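Local coordinates for carbohydrate kinase (Agrobacterium tumefaciens, PDB 2NWH), which probably phosphorylates a carbohydrate substrate, as a member of the pfkB family within the ribokinase clan, although its own substrate is not established, at residues 59-63 against 114-118. Residues are numbered along the deposited sequence; the frame is centred on the assembly and turned at random.
Sequences IAPRG and LYKLF
Ile59 meets Phe118 through its CG2 methyl, which lies 4.1 Å from Phe118 CE1 and approaches the ring obliquely. In Ile59, chi1 of -61° puts CG1 beside the backbone N and leaves CG2 anti to it. The Ile59 side chain also touches Leu7 and Leu9 of strand 5-9 and Thr83 of strand 81-87.

Pro61 is the centre of the contact. Its ring fits between three side chains of 114-118. Pro61 CG lies 3.8 Å from Tyr115 CD1, at the edge of the tyrosine ring and in its plane. Pro61 CG is also 3.8 Å from Phe118 CD1, an oblique approach. On the other flank, Pro61 CB is 4.0 Å from Leu114 CD2.

At Arg62 the contact passes to the backbone. Leu114 CD2 packs 3.5 Å from Arg62 C and also reaches Gly63 N. With Leu114 CG trans to the main-chain N (chi1 -163°) and CD2 extended away from CA, this methyl reaches the strand backbone. CB of Arg62 leaves the strand away from 114-118, and NH1 forms a salt bridge with Asp82.

Residues 114-117 have helical backbone angles, and Leu117 N hydrogen-bonds Leu114 O at 3.0 Å. Tyr115 OH is hydrogen-bonded to Ala12 N, and Phe118 packs edge-to-face with Phe85. In this ribokinase-type alpha/beta fold, the loop after strand 105-111 of the small sheet thus packs on the large sheet through buried apolar contacts centred on Pro61, while the polar ends of Arg62 and Tyr115 are bonded to other residues.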
loop_
_atom_site.group_PDB
_atom_site.type_symbol
_atom_site.label_atom_id
_atom_site.label_comp_id
_atom_site.label_asym_id
_atom_site.label_seq_id
_atom_site.Cartn_x
_atom_site.Cartn_y
_atom_site.Cartn_z
ATOM N N ILE A 59 -11.939 -3.450 4.230
ATOM C CA ILE A 59 -12.694 -4.631 3.819
ATOM C C ILE A 59 -11.707 -5.503 3.026
ATOM O O ILE A 59 -11.241 -5.105 1.926
ATOM C CB ILE A 59 -13.859 -4.242 2.910
ATOM C CG1 ILE A 59 -14.835 -3.318 3.629
ATOM C CG2 ILE A 59 -14.689 -5.540 2.458
ATOM C CD1 ILE A 59 -15.885 -2.677 2.612
ATOM N N ALA A 60 -11.338 -6.648 3.625
ATOM C CA ALA A 60 -10.489 -7.630 2.953
ATOM C C ALA A 60 -11.112 -9.030 3.025
ATOM O O ALA A 60 -11.686 -9.390 4.070
ATOM C CB ALA A 60 -9.139 -7.647 3.589
ATOM N N PRO A 61 -10.957 -9.837 1.963
ATOM C CA PRO A 61 -11.386 -11.256 2.032
ATOM C C PRO A 61 -10.659 -11.894 3.205
ATOM O O PRO A 61 -9.468 -11.612 3.440
ATOM C CB PRO A 61 -10.922 -11.837 0.697
ATOM C CG PRO A 61 -11.018 -10.646 -0.269
ATOM C CD PRO A 61 -10.379 -9.529 0.634
ATOM N N ARG A 62 -11.381 -12.668 4.000
ATOM C CA ARG A 62 -10.834 -13.203 5.242
ATOM C C ARG A 62 -11.333 -14.644 5.390
ATOM O O ARG A 62 -12.481 -14.936 5.085
ATOM C CB ARG A 62 -11.350 -12.382 6.408
ATOM C CG ARG A 62 -10.946 -12.821 7.791
ATOM C CD ARG A 62 -9.434 -12.572 8.104
ATOM N NE ARG A 62 -9.050 -11.167 7.787
ATOM C CZ ARG A 62 -9.379 -10.091 8.511
ATOM N NH1 ARG A 62 -10.079 -10.181 9.645
ATOM N NH2 ARG A 62 -9.005 -8.888 8.081
ATOM N N GLY A 63 -10.492 -15.514 5.926
ATOM C CA GLY A 63 -10.919 -16.881 6.263
ATOM C C GLY A 63 -11.585 -17.039 7.631
ATOM O O GLY A 63 -11.566 -16.127 8.448
ATOM N N LEU A 114 -7.708 -16.592 -2.023
ATOM C CA LEU A 114 -8.971 -16.092 -1.447
ATOM C C LEU A 114 -9.427 -14.787 -2.088
ATOM O O LEU A 114 -10.634 -14.559 -2.191
ATOM C CB LEU A 114 -8.901 -15.961 0.073
ATOM C CG LEU A 114 -10.283 -15.859 0.750
ATOM C CD1 LEU A 114 -11.110 -17.187 0.644
ATOM C CD2 LEU A 114 -10.122 -15.473 2.177
ATOM N N TYR A 115 -8.478 -13.940 -2.534
ATOM C CA TYR A 115 -8.850 -12.630 -3.158
ATOM C C TYR A 115 -9.716 -12.785 -4.408
ATOM O O TYR A 115 -10.477 -11.882 -4.761
ATOM C CB TYR A 115 -7.595 -11.779 -3.488
ATOM C CG TYR A 115 -6.757 -11.456 -2.253
ATOM C CD1 TYR A 115 -7.379 -11.155 -1.051
ATOM C CD2 TYR A 115 -5.368 -11.429 -2.307
ATOM C CE1 TYR A 115 -6.653 -10.854 0.107
ATOM C CE2 TYR A 115 -4.611 -11.130 -1.141
ATOM C CZ TYR A 115 -5.290 -10.854 0.058
ATOM O OH TYR A 115 -4.634 -10.519 1.211
ATOM N N LYS A 116 -9.590 -13.922 -5.083
ATOM C CA LYS A 116 -10.412 -14.214 -6.277
ATOM C C LYS A 116 -11.895 -14.272 -5.960
ATOM O O LYS A 116 -12.702 -14.137 -6.875
ATOM C CB LYS A 116 -10.009 -15.543 -6.939
ATOM C CG LYS A 116 -8.507 -15.604 -7.242
ATOM C CD LYS A 116 -8.143 -16.846 -8.013
ATOM C CE LYS A 116 -6.790 -16.650 -8.632
ATOM N NZ LYS A 116 -5.759 -16.995 -7.632
ATOM N N LEU A 117 -12.247 -14.454 -4.682
ATOM C CA LEU A 117 -13.666 -14.467 -4.272
ATOM C C LEU A 117 -14.270 -13.079 -4.194
ATOM O O LEU A 117 -15.501 -12.936 -4.136
ATOM C CB LEU A 117 -13.845 -15.159 -2.920
ATOM C CG LEU A 117 -13.492 -16.657 -2.865
ATOM C CD1 LEU A 117 -13.874 -17.226 -1.493
ATOM C CD2 LEU A 117 -14.096 -17.486 -3.972
ATOM N N PHE A 118 -13.425 -12.053 -4.200
ATOM C CA PHE A 118 -13.942 -10.694 -4.144
ATOM C C PHE A 118 -14.291 -10.258 -5.579
ATOM O O PHE A 118 -13.547 -9.547 -6.240
ATOM C CB PHE A 118 -12.930 -9.744 -3.468
ATOM C CG PHE A 118 -13.572 -8.512 -2.845
ATOM C CD1 PHE A 118 -12.872 -7.766 -1.884
ATOM C CD2 PHE A 118 -14.908 -8.160 -3.153
ATOM C CE1 PHE A 118 -13.442 -6.616 -1.310
ATOM C CE2 PHE A 118 -15.496 -7.025 -2.583
ATOM C CZ PHE A 118 -14.765 -6.258 -1.663
#